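Local coordinates for peroxiredoxin (Akkermansia muciniphila, PDB 6KHX), which probably reduces hydrogen peroxide and other hydroperoxides through reactive cysteine thiols, as a typical 2-Cys peroxiredoxin, at residues Ala8-Ala13 with Ser26-Lys31; Tyr113-Gly118 with Gly139-Asp144. One frame throughout, in Å; residues are numbered along the deposited sequence.

Interaction 1 (Ala8-Ala13 with Ser26-Lys31); sequences APHFSA and SLDQFK
Ser26 and Leu27 receive the loop Ala8-Ala13 with one polar and one apolar side chain. Followed outward from CB, the Leu27 side chain heads for the Phe11 ring: with chi1 at -59°, CG stands anti to the carbonyl carbon, and it is this branch point that comes closest, 3.6 Å from Phe11 CZ. Beyond it the two methyls part. Leu27 CD1 settles 3.9 Å from Phe11 CE2, while CD2 stays near Phe11 CZ and lies in the ring plane of Phe30, at its edge. Val71 of strand 68-74 also packs on Leu27, and Ile109 of helix 108-112 on Phe11, so the pair leads from partly exposed Leu27 toward the core at buried Phe11. The polar half is built on Ser26. Its OG donates to Phe11 O over 2.8 Å, almost in line with the carbonyl (C=O...donor angle 176°). The same OG accepts from the backbone N of Asp28 at 3.2 Å, so one hydroxyl both ties the loops together and organises the turn that follows. Water 2 joins the loops again, accepting from the N of Phe11 and from the N of Leu27. Outermost, the His10 ring and the Asp28 carboxylate are only 23° apart in plane; the bond from His10 ND1 to Asp28 OD1 is weak, long at 3.3 Å and bent, while Asp28 OD2 comes to the ring edge at His10 CE1, 3.0 Å away. Water 1 lies in the imidazole plane, 2.8 Å from His10 ND1. The Ser26 OG to Asp28 N bond closes an ST turn leading into the 3-10 segment 28-30, while the bond to Phe11 O, water 2 and the Phe11-Leu27 packing fasten the loop entering strand 13-17 to the connection between strands 24-25 and 35-40 of the thioredoxin-like fold.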
ATOM      1  N   ALA B   8       4.882   5.808  34.538  1.00 24.70           N
ATOM      2  CA  ALA B   8       3.699   6.639  34.448  1.00 29.45           C
ATOM      3  C   ALA B   8       3.914   7.672  33.345  1.00 31.58           C
ATOM      4  O   ALA B   8       4.908   8.409  33.387  1.00 35.72           O
ATOM      5  CB  ALA B   8       3.425   7.327  35.785  1.00 26.82           C
ATOM      6  N   PRO B   9       3.012   7.774  32.370  1.00 27.65           N
ATOM      7  CA  PRO B   9       3.249   8.683  31.245  1.00 29.14           C
ATOM      8  C   PRO B   9       3.524  10.103  31.709  1.00 30.53           C
ATOM      9  O   PRO B   9       2.884  10.621  32.626  1.00 30.08           O
ATOM     10  CB  PRO B   9       1.954   8.586  30.430  1.00 23.13           C
ATOM     11  CG  PRO B   9       1.454   7.213  30.715  1.00 28.52           C
ATOM     12  CD  PRO B   9       1.809   6.949  32.165  1.00 32.71           C
ATOM     13  N   HIS B  10       4.492  10.728  31.051  1.00 30.08           N
ATOM     14  CA  HIS B  10       4.897  12.078  31.392  1.00 29.68           C
ATOM     15  C   HIS B  10       3.825  13.075  30.963  1.00 29.41           C
ATOM     16  O   HIS B  10       3.118  12.883  29.970  1.00 26.34           O
ATOM     17  CB  HIS B  10       6.230  12.395  30.709  1.00 29.32           C
ATOM     18  CG  HIS B  10       6.624  13.838  30.770  1.00 29.85           C
ATOM     19  ND1 HIS B  10       7.208  14.406  31.884  1.00 32.31           N
ATOM     20  CD2 HIS B  10       6.500  14.833  29.860  1.00 29.91           C
ATOM     21  CE1 HIS B  10       7.438  15.686  31.652  1.00 37.05           C
ATOM     22  NE2 HIS B  10       7.015  15.973  30.432  1.00 39.37           N
ATOM     23  N   PHE B  11       3.701  14.150  31.727  1.00 27.70           N
ATOM     24  CA  PHE B  11       2.860  15.251  31.299  1.00 29.01           C
ATOM     25  C   PHE B  11       3.417  16.534  31.892  1.00 31.64           C
ATOM     26  O   PHE B  11       4.313  16.517  32.736  1.00 29.00           O
ATOM     27  CB  PHE B  11       1.385  15.040  31.683  1.00 31.63           C
ATOM     28  CG  PHE B  11       1.132  14.912  33.172  1.00 28.64           C
ATOM     29  CD1 PHE B  11       1.033  16.043  33.979  1.00 30.20           C
ATOM     30  CD2 PHE B  11       0.924  13.673  33.750  1.00 27.24           C
ATOM     31  CE1 PHE B  11       0.780  15.933  35.336  1.00 29.27           C
ATOM     32  CE2 PHE B  11       0.668  13.556  35.107  1.00 30.60           C
ATOM     33  CZ  PHE B  11       0.597  14.687  35.901  1.00 28.56           C
ATOM     34  N   SER B  12       2.885  17.653  31.415  1.00 33.53           N
ATOM     35  CA  SER B  12       3.279  18.964  31.918  1.00 35.85           C
ATOM     36  C   SER B  12       2.114  19.892  31.609  1.00 36.13           C
ATOM     37  O   SER B  12       1.834  20.163  30.435  1.00 36.52           O
ATOM     38  CB  SER B  12       4.579  19.444  31.275  1.00 33.66           C
ATOM     39  OG  SER B  12       4.919  20.751  31.713  1.00 36.54           O
ATOM     40  N   ALA B  13       1.402  20.316  32.645  1.00 32.10           N
ATOM     41  CA  ALA B  13       0.160  21.040  32.452  1.00 34.27           C
ATOM     42  C   ALA B  13       0.028  22.117  33.517  1.00 35.71           C
ATOM     43  O   ALA B  13       0.791  22.175  34.484  1.00 34.98           O
ATOM     44  CB  ALA B  13      -1.043  20.092  32.484  1.00 28.46           C
ATOM     45  N   SER B  26       4.390  18.825  36.577  1.00 33.22           N
ATOM     46  CA  SER B  26       4.724  17.502  36.070  1.00 32.40           C
ATOM     47  C   SER B  26       5.081  16.621  37.255  1.00 33.65           C
ATOM     48  O   SER B  26       5.508  17.107  38.306  1.00 31.04           O
ATOM     49  CB  SER B  26       5.888  17.563  35.073  1.00 32.88           C
ATOM     50  OG  SER B  26       6.306  16.268  34.691  1.00 31.87           O
ATOM     51  N   LEU B  27       4.953  15.312  37.063  1.00 29.87           N
ATOM     52  CA  LEU B  27       5.371  14.391  38.110  1.00 33.38           C
ATOM     53  C   LEU B  27       6.875  14.143  38.104  1.00 37.01           C
ATOM     54  O   LEU B  27       7.364  13.394  38.956  1.00 36.23           O
ATOM     55  CB  LEU B  27       4.614  13.061  37.983  1.00 28.17           C
ATOM     56  CG  LEU B  27       3.084  13.154  38.067  1.00 32.30           C
ATOM     57  CD1 LEU B  27       2.445  11.769  38.114  1.00 29.27           C
ATOM     58  CD2 LEU B  27       2.639  13.998  39.258  1.00 29.99           C
ATOM     59  N   ASP B  28       7.612  14.758  37.172  1.00 38.47           N
ATOM     60  CA  ASP B  28       9.070  14.657  37.168  1.00 39.78           C
ATOM     61  C   ASP B  28       9.653  15.067  38.513  1.00 42.34           C
ATOM     62  O   ASP B  28      10.589  14.430  39.014  1.00 43.22           O
ATOM     63  CB  ASP B  28       9.651  15.529  36.054  1.00 37.59           C
ATOM     64  CG  ASP B  28       9.459  14.926  34.676  1.00 50.09           C
ATOM     65  OD1 ASP B  28       9.037  13.751  34.586  1.00 50.34           O
ATOM     66  OD2 ASP B  28       9.716  15.637  33.679  1.00 53.53           O
ATOM     67  N   GLN B  29       9.103  16.131  39.111  1.00 33.74           N
ATOM     68  CA  GLN B  29       9.630  16.670  40.359  1.00 32.71           C
ATOM     69  C   GLN B  29       9.689  15.624  41.465  1.00 36.24           C
ATOM     70  O   GLN B  29      10.506  15.745  42.383  1.00 39.76           O
ATOM     71  CB  GLN B  29       8.781  17.856  40.810  1.00 35.15           C
ATOM     72  CG  GLN B  29       7.324  17.504  41.023  1.00 33.51           C
ATOM     73  CD  GLN B  29       6.481  18.715  41.317  1.00 36.99           C
ATOM     74  OE1 GLN B  29       6.630  19.354  42.362  1.00 44.44           O
ATOM     75  NE2 GLN B  29       5.603  19.062  40.385  1.00 37.74           N
ATOM     76  N   PHE B  30       8.833  14.605  41.409  1.00 34.56           N
ATOM     77  CA  PHE B  30       8.783  13.612  42.473  1.00 38.76           C
ATOM     78  C   PHE B  30       9.709  12.432  42.238  1.00 36.32           C
ATOM     79  O   PHE B  30       9.947  11.661  43.177  1.00 36.52           O
ATOM     80  CB  PHE B  30       7.348  13.094  42.662  1.00 36.07           C
ATOM     81  CG  PHE B  30       6.344  14.181  42.887  1.00 35.21           C
ATOM     82  CD1 PHE B  30       6.421  14.986  44.012  1.00 36.39           C
ATOM     83  CD2 PHE B  30       5.329  14.407  41.970  1.00 34.52           C
ATOM     84  CE1 PHE B  30       5.501  16.001  44.222  1.00 37.35           C
ATOM     85  CE2 PHE B  30       4.407  15.416  42.171  1.00 35.83           C
ATOM     86  CZ  PHE B  30       4.491  16.216  43.299  1.00 37.97           C
ATOM     87  N   LYS B  31      10.243  12.276  41.027  1.00 37.25           N
ATOM     88  CA  LYS B  31      11.089  11.125  40.739  1.00 36.98           C
ATOM     89  C   LYS B  31      12.299  11.118  41.660  1.00 38.76           C
ATOM     90  O   LYS B  31      12.986  12.133  41.815  1.00 42.55           O
ATOM     91  CB  LYS B  31      11.533  11.130  39.279  1.00 37.54           C
ATOM     92  CG  LYS B  31      10.474  10.675  38.292  1.00 39.67           C
ATOM     93  CD  LYS B  31      11.119  10.206  36.990  1.00 37.18           C
ATOM     94  CE  LYS B  31      10.142  10.300  35.829  1.00 44.40           C
ATOM     95  NZ  LYS B  31      10.790   9.963  34.537  1.00 45.24           N
TER
HETATM   96  O   HOH W   1       7.099  12.482  33.912  1.00 44.23           O
HETATM   97  O   HOH W   2       4.663  13.904  34.533  1.00 36.81           O

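Interaction 2 (Tyr113-Gly118 with Gly139-Asp144); sequences YGVLAG and GLFLID
Tyr113 lays the edge of its ring on the face of Phe141 in a T-shaped pair, centroids 5.1 Å apart and planes at 72°. Tyr113 CD2 is the atom that points in, 3.7 Å above the Phe141 plane and over its centre; chi1 of -79°, which keeps CG beside the backbone N, carries it there. Tyr113 CB joins in at 3.8 Å from Phe141 CZ. Gly114 then ends helix 108-112 in a Schellman motif, its positive phi turning the chain so that Val115 again faces the strand. The Val115 and Phe141 side chains come from opposite directions, and Val115 meets the rim, not the face: its CG1 lies close to the ring plane, 3.7 Å from Phe141 CZ. The same methyl sits 4.1 Å from Gly139 CA, where the strand has no side chain of its own. Replacing Phe141 with an alanine would probably leave the Tyr113 edge without its aromatic face and open a gap beside Val115 CG1. Just before Gly139-Asp144, backbone bonds of Val115 with Tyr137 and of Ala117 with Ile135 add polar ties. No hydrogen bond crosses between the two segments themselves, so buried apolar and aromatic packing joins them.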
ATOM      1  N   TYR B 113      -3.257   7.706  30.343  1.00 27.50           N
ATOM      2  CA  TYR B 113      -3.445   6.839  31.494  1.00 25.67           C
ATOM      3  C   TYR B 113      -4.613   5.870  31.336  1.00 27.84           C
ATOM      4  O   TYR B 113      -4.873   5.080  32.252  1.00 27.68           O
ATOM      5  CB  TYR B 113      -3.617   7.692  32.754  1.00 26.07           C
ATOM      6  CG  TYR B 113      -2.303   8.217  33.285  1.00 27.36           C
ATOM      7  CD1 TYR B 113      -1.672   9.307  32.693  1.00 24.16           C
ATOM      8  CD2 TYR B 113      -1.677   7.604  34.364  1.00 26.51           C
ATOM      9  CE1 TYR B 113      -0.461   9.781  33.171  1.00 23.63           C
ATOM     10  CE2 TYR B 113      -0.469   8.070  34.848  1.00 26.58           C
ATOM     11  CZ  TYR B 113       0.137   9.158  34.250  1.00 28.96           C
ATOM     12  OH  TYR B 113       1.342   9.617  34.743  1.00 27.62           O
ATOM     13  N   GLY B 114      -5.308   5.897  30.199  1.00 25.50           N
ATOM     14  CA  GLY B 114      -6.368   4.938  29.939  1.00 26.95           C
ATOM     15  C   GLY B 114      -7.625   5.135  30.763  1.00 34.53           C
ATOM     16  O   GLY B 114      -8.344   4.164  31.025  1.00 28.89           O
ATOM     17  N   VAL B 115      -7.919   6.371  31.168  1.00 24.93           N
ATOM     18  CA  VAL B 115      -9.084   6.679  31.983  1.00 26.47           C
ATOM     19  C   VAL B 115     -10.082   7.575  31.269  1.00 30.29           C
ATOM     20  O   VAL B 115     -11.096   7.949  31.867  1.00 30.24           O
ATOM     21  CB  VAL B 115      -8.671   7.322  33.322  1.00 28.26           C
ATOM     22  CG1 VAL B 115      -7.753   6.394  34.101  1.00 28.50           C
ATOM     23  CG2 VAL B 115      -8.012   8.670  33.070  1.00 23.77           C
ATOM     24  N   LEU B 116      -9.830   7.937  30.015  1.00 32.23           N
ATOM     25  CA  LEU B 116     -10.720   8.838  29.294  1.00 28.35           C
ATOM     26  C   LEU B 116     -11.953   8.076  28.834  1.00 29.90           C
ATOM     27  O   LEU B 116     -11.834   7.050  28.159  1.00 29.49           O
ATOM     28  CB  LEU B 116     -10.002   9.461  28.105  1.00 28.74           C
ATOM     29  CG  LEU B 116     -10.738  10.625  27.457  1.00 28.46           C
ATOM     30  CD1 LEU B 116     -10.952  11.726  28.480  1.00 31.93           C
ATOM     31  CD2 LEU B 116      -9.933  11.132  26.286  1.00 26.20           C
ATOM     32  N   ALA B 117     -13.133   8.563  29.217  1.00 29.08           N
ATOM     33  CA  ALA B 117     -14.386   7.972  28.775  1.00 28.75           C
ATOM     34  C   ALA B 117     -14.704   8.393  27.340  1.00 32.70           C
ATOM     35  O   ALA B 117     -13.993   9.190  26.720  1.00 34.69           O
ATOM     36  CB  ALA B 117     -15.518   8.364  29.718  1.00 31.74           C
ATOM     37  N   GLY B 118     -15.805   7.865  26.815  1.00 35.08           N
ATOM     38  CA  GLY B 118     -16.279   8.211  25.493  1.00 34.63           C
ATOM     39  C   GLY B 118     -15.735   7.318  24.394  1.00 43.11           C
ATOM     40  O   GLY B 118     -14.802   6.532  24.572  1.00 51.10           O
ATOM     41  N   GLY B 139     -10.210   7.285  38.210  1.00 31.56           N
ATOM     42  CA  GLY B 139      -9.011   6.469  38.030  1.00 27.85           C
ATOM     43  C   GLY B 139      -7.972   6.788  39.098  1.00 28.98           C
ATOM     44  O   GLY B 139      -7.780   7.946  39.445  1.00 31.78           O
ATOM     45  N   LEU B 140      -7.277   5.765  39.579  1.00 25.33           N
ATOM     46  CA  LEU B 140      -6.275   6.001  40.613  1.00 29.40           C
ATOM     47  C   LEU B 140      -5.033   5.171  40.323  1.00 29.19           C
ATOM     48  O   LEU B 140      -5.134   4.001  39.941  1.00 27.61           O
ATOM     49  CB  LEU B 140      -6.814   5.683  42.017  1.00 25.42           C
ATOM     50  CG  LEU B 140      -5.848   5.946  43.178  1.00 29.50           C
ATOM     51  CD1 LEU B 140      -6.572   6.555  44.377  1.00 26.52           C
ATOM     52  CD2 LEU B 140      -5.117   4.669  43.583  1.00 23.30           C
ATOM     53  N   PHE B 141      -3.865   5.793  40.485  1.00 25.45           N
ATOM     54  CA  PHE B 141      -2.586   5.159  40.197  1.00 30.49           C
ATOM     55  C   PHE B 141      -1.619   5.390  41.344  1.00 31.89           C
ATOM     56  O   PHE B 141      -1.515   6.508  41.871  1.00 32.47           O
ATOM     57  CB  PHE B 141      -1.954   5.685  38.893  1.00 25.49           C
ATOM     58  CG  PHE B 141      -2.839   5.541  37.692  1.00 27.06           C
ATOM     59  CD1 PHE B 141      -3.852   6.459  37.443  1.00 26.16           C
ATOM     60  CD2 PHE B 141      -2.679   4.474  36.829  1.00 23.73           C
ATOM     61  CE1 PHE B 141      -4.673   6.320  36.351  1.00 26.08           C
ATOM     62  CE2 PHE B 141      -3.499   4.326  35.732  1.00 26.75           C
ATOM     63  CZ  PHE B 141      -4.496   5.251  35.491  1.00 29.40           C
ATOM     64  N   LEU B 142      -0.916   4.322  41.722  1.00 29.07           N
ATOM     65  CA  LEU B 142       0.208   4.390  42.646  1.00 30.62           C
ATOM     66  C   LEU B 142       1.502   4.347  41.835  1.00 32.98           C
ATOM     67  O   LEU B 142       1.743   3.392  41.090  1.00 27.10           O
ATOM     68  CB  LEU B 142       0.160   3.237  43.646  1.00 25.92           C
ATOM     69  CG  LEU B 142       1.357   3.205  44.598  1.00 28.11           C
ATOM     70  CD1 LEU B 142       1.475   4.541  45.330  1.00 26.63           C
ATOM     71  CD2 LEU B 142       1.260   2.041  45.572  1.00 24.69           C
ATOM     72  N   ILE B 143       2.321   5.389  41.970  1.00 31.58           N
ATOM     73  CA  ILE B 143       3.566   5.545  41.228  1.00 35.10           C
ATOM     74  C   ILE B 143       4.710   5.557  42.233  1.00 31.30           C
ATOM     75  O   ILE B 143       4.689   6.351  43.180  1.00 33.35           O
ATOM     76  CB  ILE B 143       3.552   6.842  40.399  1.00 34.08           C
ATOM     77  CG1 ILE B 143       2.308   6.894  39.506  1.00 30.18           C
ATOM     78  CG2 ILE B 143       4.807   6.967  39.574  1.00 29.62           C
ATOM     79  CD1 ILE B 143       2.019   8.270  38.953  1.00 27.11           C
ATOM     80  N   ASP B 144       5.700   4.683  42.043  1.00 29.26           N
ATOM     81  CA  ASP B 144       6.797   4.624  43.004  1.00 29.74           C
ATOM     82  C   ASP B 144       7.820   5.725  42.705  1.00 33.46           C
ATOM     83  O   ASP B 144       7.651   6.544  41.795  1.00 29.17           O
ATOM     84  CB  ASP B 144       7.412   3.218  43.053  1.00 27.21           C
ATOM     85  CG  ASP B 144       8.184   2.826  41.788  1.00 34.95           C
ATOM     86  OD1 ASP B 144       8.601   3.699  40.994  1.00 31.82           O
ATOM     87  OD2 ASP B 144       8.374   1.603  41.589  1.00 34.70           O
TER

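How the interactions relate
Interactions 1 and 2 have centres 14 Å apart and follow one another along the chain, yet they touch directly. The link is partly polar: Tyr113 OH probably hydrogen-bonds to Pro9 O, 2.8 Å away, so the tyrosine whose ring edge serves interaction 2 also reaches the loop of interaction 1. Apolar contacts run beside it, with Ile143 CD1 3.6 Å from both Ala8 CB and Leu27 CD1. Through these contacts the surface contact of interaction 1 adjoins the buried one of interaction 2. The bound calcium ion is remote from both, about 13 Å from the Phe11 side chain and about 12 Å from that of Val115.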